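Local coordinates for protein vanadium-dependent haloperoxidase (Zobellia galactanivorans, PDB 4CIT) that probably uses a bound vanadate ion to oxidise iodide with hydrogen peroxide, as a bacterial vanadium-dependent iodoperoxidase, at residues C328-E341 and T358-V370. Residues are numbered along the deposited sequence; the frame is centred on the assembly and turned at random. Where two conformers were deposited one is given.
Sequences CWDEKYRSNLIRPE and TPPFPEYTSGHSV. With VO4 (vanadate ion), chain D; VO4 (vanadate ion), chain E; VO4 (vanadate ion), chain F; VO4 (vanadate ion), chain C.
Lys332 and Arg339 reach across to the loop leading into helix 367-383, and both are held by its backbone while they grip vanadate. The Lys332 chain runs extended and bends at its last torsion (chi4 -55°), which brings NZ to Pro362 O, in the carbonyl plane at 2.8 Å, and to Thr365 O; its third bond goes to a vanadate oxygen, 2.7 Å from NZ. Arg339 offers the side of its guanidinium, NE and NH2, to the single oxygen Phe361 O (2.9 Å from NE), while NH1 and NH2 share another vanadate oxygen, NH1 also reaching Ile423 O. With Glu363 CA over one face and Pro359 CD over the opposite one, packing and in-plane bonds together hold the guanidinium flat. The Phe361 ring lies alongside both basic chains, its CD1 meeting Arg339 NH2 and Lys332 CE; the six-membered ring of Trp329 turns its edge onto the phenyl face, centroids 4.8 Å apart and planes at 53°, and vanadate oxygens lie at the phenyl edge. Farther along, Pro362 CG sits over the Tyr333 ring in a CH-pi contact. Ser366 OG, Gly367 N and His368 ND1 add further donors to vanadate, Ser366 also N-capping helix 367-383, whose N-terminus would favour a negative ion. The site thus joins the end of helix 307-335 and the N-cap of helix 340-347, Arg339, to the start of helix 367-383, within the PAP2-type helical fold; Arg418 of helix 407-420 also binds vanadate, and Tyr364 packs on Val431 of helix 426-446.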
ATOM      1  N   CYS A 328      -3.710   8.697  -7.024  1.00  7.91           N
ATOM      2  CA  CYS A 328      -3.588   9.792  -6.091  1.00  7.79           C
ATOM      3  C   CYS A 328      -2.431  10.713  -6.452  1.00  8.55           C
ATOM      4  O   CYS A 328      -2.616  11.952  -6.540  1.00  8.98           O
ATOM      5  CB  CYS A 328      -3.413   9.238  -4.715  1.00  8.42           C
ATOM      6  SG  CYS A 328      -3.181  10.563  -3.477  1.00 10.18           S
ATOM      7  N   TRP A 329      -1.260  10.156  -6.759  1.00  8.93           N
ATOM      8  CA  TRP A 329      -0.105  10.944  -7.201  1.00  8.64           C
ATOM      9  C   TRP A 329      -0.341  11.701  -8.538  1.00  8.65           C
ATOM     10  O   TRP A 329       0.142  12.812  -8.734  1.00  9.81           O
ATOM     11  CB  TRP A 329       1.174  10.130  -7.248  1.00  9.42           C
ATOM     12  CG  TRP A 329       2.056  10.396  -6.081  1.00 10.06           C
ATOM     13  CD1 TRP A 329       3.306  10.998  -6.108  1.00 10.52           C
ATOM     14  CD2 TRP A 329       1.754  10.190  -4.674  1.00 10.71           C
ATOM     15  NE1 TRP A 329       3.767  11.179  -4.847  1.00 12.36           N
ATOM     16  CE2 TRP A 329       2.863  10.665  -3.939  1.00 11.70           C
ATOM     17  CE3 TRP A 329       0.683   9.640  -3.994  1.00 11.26           C
ATOM     18  CZ2 TRP A 329       2.916  10.591  -2.564  1.00 12.34           C
ATOM     19  CZ3 TRP A 329       0.732   9.575  -2.633  1.00 13.22           C
ATOM     20  CH2 TRP A 329       1.810  10.083  -1.921  1.00 12.04           C
ATOM     21  N   ASP A 330      -1.112  11.114  -9.433  1.00  7.79           N
ATOM     22  CA  ASP A 330      -1.616  11.767 -10.649  1.00  8.96           C
ATOM     23  C   ASP A 330      -2.321  13.081 -10.294  1.00  9.91           C
ATOM     24  O   ASP A 330      -2.060  14.161 -10.886  1.00 10.52           O
ATOM     25  CB  ASP A 330      -2.577  10.824 -11.480  1.00  9.74           C
ATOM     26  CG  ASP A 330      -3.064  11.444 -12.734  1.00 11.27           C
ATOM     27  OD1 ASP A 330      -2.163  11.733 -13.598  1.00 14.44           O
ATOM     28  OD2 ASP A 330      -4.268  11.795 -12.829  1.00 12.64           O
ATOM     29  N   GLU A 331      -3.235  13.004  -9.327  1.00  9.28           N
ATOM     30  CA  GLU A 331      -3.932  14.203  -8.951  1.00  8.80           C
ATOM     31  C   GLU A 331      -3.034  15.167  -8.176  1.00  9.46           C
ATOM     32  O   GLU A 331      -3.111  16.439  -8.354  1.00  8.81           O
ATOM     33  CB  GLU A 331      -5.137  13.878  -8.076  1.00 10.48           C
ATOM     34  CG  GLU A 331      -5.970  15.096  -7.649  1.00 10.81           C
ATOM     35  CD  GLU A 331      -6.365  15.979  -8.793  1.00 12.17           C
ATOM     36  OE1 GLU A 331      -6.568  15.519  -9.933  1.00 13.86           O
ATOM     37  OE2 GLU A 331      -6.415  17.232  -8.597  1.00 13.06           O
ATOM     38  N   LYS A 332      -2.196  14.623  -7.311  1.00  7.98           N
ATOM     39  CA  LYS A 332      -1.366  15.550  -6.502  1.00  7.99           C
ATOM     40  C   LYS A 332      -0.589  16.543  -7.373  1.00  7.81           C
ATOM     41  O   LYS A 332      -0.436  17.722  -7.006  1.00  7.84           O
ATOM     42  CB  LYS A 332      -0.367  14.804  -5.572  1.00  8.78           C
ATOM     43  CG  LYS A 332      -0.986  14.161  -4.374  1.00  8.84           C
ATOM     44  CD  LYS A 332      -0.012  13.385  -3.456  1.00  8.74           C
ATOM     45  CE  LYS A 332      -0.607  12.941  -2.150  1.00  8.99           C
ATOM     46  NZ  LYS A 332      -1.210  14.047  -1.346  1.00  8.90           N
ATOM     47  N   TYR A 333       0.035  16.009  -8.420  1.00  8.74           N
ATOM     48  CA  TYR A 333       0.903  16.766  -9.290  1.00 10.12           C
ATOM     49  C   TYR A 333       0.138  17.464 -10.424  1.00 11.88           C
ATOM     50  O   TYR A 333       0.668  18.344 -11.038  1.00 15.46           O
ATOM     51  CB  TYR A 333       2.182  15.969  -9.695  1.00  9.79           C
ATOM     52  CG  TYR A 333       3.094  15.798  -8.574  1.00  8.72           C
ATOM     53  CD1 TYR A 333       4.032  16.756  -8.225  1.00  9.11           C
ATOM     54  CD2 TYR A 333       3.046  14.653  -7.790  1.00  8.35           C
ATOM     55  CE1 TYR A 333       4.848  16.613  -7.150  1.00  9.99           C
ATOM     56  CE2 TYR A 333       3.851  14.510  -6.702  1.00  8.37           C
ATOM     57  CZ  TYR A 333       4.795  15.486  -6.351  1.00  9.26           C
ATOM     58  OH  TYR A 333       5.663  15.284  -5.312  1.00  9.91           O
ATOM     59  N   ARG A 334      -1.142  17.179 -10.597  1.00 10.85           N
ATOM     60  CA  ARG A 334      -2.027  17.978 -11.452  1.00 11.35           C
ATOM     61  C   ARG A 334      -2.413  19.243 -10.725  1.00 11.03           C
ATOM     62  O   ARG A 334      -2.257  20.345 -11.267  1.00 11.92           O
ATOM     63  CB  ARG A 334      -3.247  17.175 -11.893  1.00 13.26           C
ATOM     64  CG  ARG A 334      -4.387  17.975 -12.557  1.00 15.25           C
ATOM     65  CD  ARG A 334      -5.640  17.205 -12.956  1.00 16.82           C
ATOM     66  NE  ARG A 334      -5.255  16.141 -13.842  1.00 16.54           N
ATOM     67  CZ  ARG A 334      -5.093  14.875 -13.479  1.00 15.89           C
ATOM     68  NH1 ARG A 334      -5.410  14.405 -12.261  1.00 15.57           N
ATOM     69  NH2 ARG A 334      -4.656  14.042 -14.396  1.00 14.65           N
ATOM     70  N   SER A 335      -2.926  19.138  -9.508  1.00  9.93           N
ATOM     71  CA  SER A 335      -3.452  20.283  -8.768  1.00 10.77           C
ATOM     72  C   SER A 335      -2.298  21.067  -8.033  1.00 11.78           C
ATOM     73  O   SER A 335      -2.400  22.287  -7.819  1.00 10.90           O
ATOM     74  CB  SER A 335      -4.553  19.831  -7.816  1.00 12.00           C
ATOM     75  OG  SER A 335      -4.100  18.873  -6.913  1.00 12.63           O
ATOM     76  N   ASN A 336      -1.256  20.326  -7.641  0.50 10.38           N
ATOM     77  CA  ASN A 336      -0.063  20.865  -7.039  0.50 10.51           C
ATOM     78  C   ASN A 336      -0.378  21.941  -5.983  0.50  9.84           C
ATOM     79  O   ASN A 336       0.053  23.083  -6.081  0.50 10.81           O
ATOM     80  CB  ASN A 336       0.838  21.406  -8.144  0.50 10.99           C
ATOM     81  CG  ASN A 336       2.221  21.764  -7.647  0.50 11.13           C
ATOM     82  OD1 ASN A 336       2.818  21.087  -6.823  0.50 11.00           O
ATOM     83  ND2 ASN A 336       2.756  22.820  -8.202  0.50 13.38           N
ATOM     84  N   LEU A 337      -1.171  21.534  -4.997  1.00  9.69           N
ATOM     85  CA  LEU A 337      -1.753  22.428  -3.991  1.00  9.31           C
ATOM     86  C   LEU A 337      -0.937  22.586  -2.755  1.00  9.49           C
ATOM     87  O   LEU A 337      -0.491  21.625  -2.152  1.00  8.62           O
ATOM     88  CB  LEU A 337      -3.137  21.909  -3.643  1.00  9.72           C
ATOM     89  CG  LEU A 337      -4.005  22.859  -2.800  1.00 11.60           C
ATOM     90  CD1 LEU A 337      -4.374  24.180  -3.518  1.00 14.04           C
ATOM     91  CD2 LEU A 337      -5.280  22.098  -2.341  1.00 12.67           C
ATOM     92  N   ILE A 338      -0.829  23.847  -2.309  1.00  9.24           N
ATOM     93  CA  ILE A 338      -0.135  24.211  -1.090  1.00 10.44           C
ATOM     94  C   ILE A 338      -0.723  23.566   0.166  1.00  8.85           C
ATOM     95  O   ILE A 338      -1.941  23.384   0.261  1.00  8.98           O
ATOM     96  CB  ILE A 338      -0.233  25.762  -1.022  1.00 10.29           C
ATOM     97  CG1 ILE A 338       0.770  26.357  -0.039  1.00 12.32           C
ATOM     98  CG2 ILE A 338      -1.674  26.202  -0.773  1.00 11.26           C
ATOM     99  CD1 ILE A 338       1.000  27.867  -0.383  1.00 13.13           C
ATOM    100  N   ARG A 339       0.145  23.172   1.114  1.00  8.04           N
ATOM    101  CA  ARG A 339      -0.221  22.584   2.354  1.00  8.42           C
ATOM    102  C   ARG A 339      -0.681  23.625   3.360  1.00  8.92           C
ATOM    103  O   ARG A 339      -0.295  24.800   3.283  1.00  8.82           O
ATOM    104  CB  ARG A 339       0.963  21.783   2.917  1.00  8.84           C
ATOM    105  CG  ARG A 339       1.271  20.579   2.102  1.00  9.07           C
ATOM    106  CD  ARG A 339       0.339  19.424   2.502  1.00  9.78           C
ATOM    107  NE  ARG A 339       0.760  18.175   1.833  1.00  9.77           N
ATOM    108  CZ  ARG A 339       0.472  16.958   2.251  1.00 10.33           C
ATOM    109  NH1 ARG A 339      -0.356  16.736   3.263  1.00 11.48           N
ATOM    110  NH2 ARG A 339       0.897  15.915   1.547  1.00 11.56           N
ATOM    111  N   PRO A 340      -1.580  23.224   4.298  1.00  8.02           N
ATOM    112  CA  PRO A 340      -2.176  24.120   5.244  1.00  9.27           C
ATOM    113  C   PRO A 340      -1.176  24.949   6.092  1.00  9.94           C
ATOM    114  O   PRO A 340      -1.413  26.189   6.233  1.00  9.21           O
ATOM    115  CB  PRO A 340      -2.995  23.188   6.145  1.00  9.34           C
ATOM    116  CG  PRO A 340      -3.346  22.049   5.321  1.00  9.65           C
ATOM    117  CD  PRO A 340      -2.119  21.850   4.437  1.00  9.01           C
ATOM    118  N   GLU A 341      -0.089  24.339   6.578  1.00  9.37           N
ATOM    119  CA  GLU A 341       0.841  25.123   7.411  1.00 10.72           C
ATOM    120  C   GLU A 341       1.439  26.307   6.681  1.00  9.74           C
ATOM    121  O   GLU A 341       1.682  27.361   7.305  1.00 11.11           O
ATOM    122  CB  GLU A 341       1.954  24.260   8.015  1.00 12.49           C
ATOM    123  CG  GLU A 341       2.981  23.716   7.062  1.00 15.91           C
ATOM    124  CD  GLU A 341       4.144  23.111   7.877  1.00 18.05           C
ATOM    125  OE1 GLU A 341       4.973  23.835   8.496  1.00 21.75           O
ATOM    126  OE2 GLU A 341       4.156  21.901   8.038  1.00 22.27           O
ATOM    127  N   THR A 358       4.359  17.897   8.145  1.00 11.54           N
ATOM    128  CA  THR A 358       3.739  17.840   6.833  1.00 11.30           C
ATOM    129  C   THR A 358       4.603  17.017   5.914  1.00 10.25           C
ATOM    130  O   THR A 358       5.782  17.244   5.880  1.00 11.17           O
ATOM    131  CB  THR A 358       3.560  19.274   6.255  1.00 12.62           C
ATOM    132  OG1 THR A 358       2.774  20.060   7.203  1.00 13.79           O
ATOM    133  CG2 THR A 358       2.811  19.145   4.928  1.00 13.94           C
ATOM    134  N   PRO A 359       4.028  16.013   5.237  1.00 10.98           N
ATOM    135  CA  PRO A 359       4.776  15.265   4.287  1.00 11.66           C
ATOM    136  C   PRO A 359       5.194  16.015   3.071  1.00 10.23           C
ATOM    137  O   PRO A 359       4.524  16.931   2.627  1.00 10.07           O
ATOM    138  CB  PRO A 359       3.828  14.141   3.925  1.00 12.38           C
ATOM    139  CG  PRO A 359       2.824  14.076   5.028  1.00 13.86           C
ATOM    140  CD  PRO A 359       2.675  15.498   5.373  1.00 11.89           C
ATOM    141  N   PRO A 360       6.328  15.606   2.450  1.00 10.76           N
ATOM    142  CA  PRO A 360       6.883  16.367   1.368  1.00 12.10           C
ATOM    143  C   PRO A 360       6.313  16.124  -0.000  1.00 10.66           C
ATOM    144  O   PRO A 360       6.998  15.650  -0.885  1.00 11.42           O
ATOM    145  CB  PRO A 360       8.371  15.961   1.394  1.00 12.06           C
ATOM    146  CG  PRO A 360       8.326  14.534   1.845  1.00 12.84           C
ATOM    147  CD  PRO A 360       7.171  14.453   2.842  1.00 12.87           C
ATOM    148  N   PHE A 361       5.060  16.493  -0.210  1.00  9.69           N
ATOM    149  CA  PHE A 361       4.406  16.350  -1.471  1.00  9.17           C
ATOM    150  C   PHE A 361       3.127  17.164  -1.466  1.00  8.70           C
ATOM    151  O   PHE A 361       2.624  17.508  -0.333  1.00  7.76           O
ATOM    152  CB  PHE A 361       4.171  14.901  -1.926  1.00  9.99           C
ATOM    153  CG  PHE A 361       3.814  13.951  -0.847  1.00  8.98           C
ATOM    154  CD1 PHE A 361       2.513  13.823  -0.427  1.00  9.84           C
ATOM    155  CD2 PHE A 361       4.785  13.169  -0.280  1.00  8.57           C
ATOM    156  CE1 PHE A 361       2.143  12.912   0.517  1.00 10.01           C
ATOM    157  CE2 PHE A 361       4.472  12.269   0.696  1.00  8.77           C
ATOM    158  CZ  PHE A 361       3.145  12.156   1.140  1.00  9.08           C
ATOM    159  N   PRO A 362       2.604  17.520  -2.653  1.00  9.24           N
ATOM    160  CA  PRO A 362       1.417  18.344  -2.706  1.00  8.86           C
ATOM    161  C   PRO A 362       0.194  17.730  -2.009  1.00  9.62           C
ATOM    162  O   PRO A 362       0.122  16.525  -1.727  1.00  9.30           O
ATOM    163  CB  PRO A 362       1.164  18.530  -4.194  1.00  9.01           C
ATOM    164  CG  PRO A 362       2.520  18.421  -4.768  1.00  9.61           C
ATOM    165  CD  PRO A 362       3.127  17.327  -4.002  1.00  9.85           C
ATOM    166  N   GLU A 363      -0.748  18.581  -1.734  1.00  9.77           N
ATOM    167  CA  GLU A 363      -1.855  18.325  -0.799  1.00  9.93           C
ATOM    168  C   GLU A 363      -3.050  17.490  -1.316  1.00 10.88           C
ATOM    169  O   GLU A 363      -3.655  16.738  -0.506  1.00 11.77           O
ATOM    170  CB  GLU A 363      -2.315  19.627  -0.208  1.00 12.06           C
ATOM    171  CG  GLU A 363      -3.176  19.475   1.018  1.00 13.43           C
ATOM    172  CD  GLU A 363      -4.605  19.187   0.782  1.00 18.94           C
ATOM    173  OE1 GLU A 363      -5.173  19.538  -0.291  1.00 17.65           O
ATOM    174  OE2 GLU A 363      -5.212  18.668   1.748  1.00 15.36           O
ATOM    175  N   TYR A 364      -3.415  17.575  -2.580  1.00  9.21           N
ATOM    176  CA  TYR A 364      -4.760  17.129  -2.977  1.00  8.46           C
ATOM    177  C   TYR A 364      -4.646  16.053  -4.053  1.00  7.83           C
ATOM    178  O   TYR A 364      -4.012  16.306  -5.039  1.00  8.89           O
ATOM    179  CB  TYR A 364      -5.537  18.321  -3.548  1.00  8.81           C
ATOM    180  CG  TYR A 364      -6.965  18.053  -3.949  1.00  8.52           C
ATOM    181  CD1 TYR A 364      -7.992  18.080  -3.064  1.00 10.19           C
ATOM    182  CD2 TYR A 364      -7.269  17.728  -5.284  1.00  9.07           C
ATOM    183  CE1 TYR A 364      -9.304  17.857  -3.465  1.00 10.77           C
ATOM    184  CE2 TYR A 364      -8.548  17.513  -5.707  1.00  8.83           C
ATOM    185  CZ  TYR A 364      -9.560  17.573  -4.805  1.00  9.95           C
ATOM    186  OH  TYR A 364     -10.850  17.414  -5.202  1.00 11.19           O
ATOM    187  N   THR A 365      -5.239  14.909  -3.939  1.00  8.09           N
ATOM    188  CA  THR A 365      -6.013  14.398  -2.783  1.00  8.35           C
ATOM    189  C   THR A 365      -5.067  13.693  -1.793  1.00  8.93           C
ATOM    190  O   THR A 365      -3.853  13.523  -2.061  1.00  9.35           O
ATOM    191  CB  THR A 365      -7.046  13.368  -3.296  1.00  9.16           C
ATOM    192  OG1 THR A 365      -6.349  12.492  -4.214  1.00  8.38           O
ATOM    193  CG2 THR A 365      -8.253  14.053  -3.911  1.00 10.68           C
ATOM    194  N   SER A 366      -5.563  13.344  -0.604  1.00  9.05           N
ATOM    195  CA  SER A 366      -4.805  12.715   0.459  1.00  9.09           C
ATOM    196  C   SER A 366      -4.522  11.235   0.173  1.00  9.72           C
ATOM    197  O   SER A 366      -5.471  10.495  -0.112  1.00  8.72           O
ATOM    198  CB  SER A 366      -5.601  12.773   1.753  1.00  9.26           C
ATOM    199  OG  SER A 366      -5.135  11.795   2.715  1.00  8.69           O
ATOM    200  N   GLY A 367      -3.226  10.870   0.169  1.00 10.28           N
ATOM    201  CA  GLY A 367      -2.817   9.525   0.005  1.00 11.13           C
ATOM    202  C   GLY A 367      -3.423   8.548   0.988  1.00 10.84           C
ATOM    203  O   GLY A 367      -3.896   7.460   0.612  1.00  9.18           O
ATOM    204  N   HIS A 368      -3.411   8.916   2.261  1.00 10.30           N
ATOM    205  CA  HIS A 368      -4.031   8.100   3.243  1.00 10.32           C
ATOM    206  C   HIS A 368      -5.469   7.817   2.895  1.00 10.34           C
ATOM    207  O   HIS A 368      -5.993   6.688   3.075  1.00  9.58           O
ATOM    208  CB  HIS A 368      -4.006   8.758   4.626  1.00 10.19           C
ATOM    209  CG  HIS A 368      -2.707   8.688   5.313  1.00 11.30           C
ATOM    210  ND1 HIS A 368      -1.605   9.396   4.887  1.00 12.89           N
ATOM    211  CD2 HIS A 368      -2.347   8.072   6.479  1.00 11.71           C
ATOM    212  CE1 HIS A 368      -0.590   9.121   5.703  1.00 14.06           C
ATOM    213  NE2 HIS A 368      -1.038   8.384   6.701  1.00 12.96           N
ATOM    214  N   SER A 369      -6.183   8.867   2.467  1.00 10.71           N
ATOM    215  CA  SER A 369      -7.588   8.759   2.124  1.00 10.31           C
ATOM    216  C   SER A 369      -7.882   7.880   0.916  1.00  9.62           C
ATOM    217  O   SER A 369      -8.754   6.961   1.000  1.00 11.02           O
ATOM    218  CB  SER A 369      -8.273  10.107   1.934  1.00 11.99           C
ATOM    219  OG  SER A 369      -8.087  10.843   3.143  1.00 14.27           O
ATOM    220  N   VAL A 370      -7.084   8.064  -0.140  1.00  8.52           N
ATOM    221  CA  VAL A 370      -7.270   7.305  -1.340  1.00  8.24           C
ATOM    222  C   VAL A 370      -6.915   5.815  -1.088  1.00  8.68           C
ATOM    223  O   VAL A 370      -7.650   4.910  -1.524  1.00  7.94           O
ATOM    224  CB  VAL A 370      -6.517   7.907  -2.552  1.00  7.68           C
ATOM    225  CG1 VAL A 370      -6.715   7.010  -3.772  1.00  8.15           C
ATOM    226  CG2 VAL A 370      -6.950   9.343  -2.957  1.00  7.93           C
TER
HETATM  227  O2  VO4 D1451      -2.704  11.893   3.673  1.00 10.34           O
HETATM  228  O3  VO4 E1452      -1.465  12.928   1.108  1.00 14.80           O
HETATM  229  O4  VO4 F1453      -0.240  13.769   3.471  1.00 15.56           O
HETATM  230  O1  VO4 C1450      -0.047  11.006   2.722  1.00 18.49           O
HETATM  231  O   HOH W   1      -2.128  18.815  -5.042  1.00  9.70           O
HETATM  232  O   HOH W   2       0.215  21.400   6.980  1.00  8.99           O
HETATM  233  O   HOH W   3       5.827  20.292   9.113  1.00 15.43           O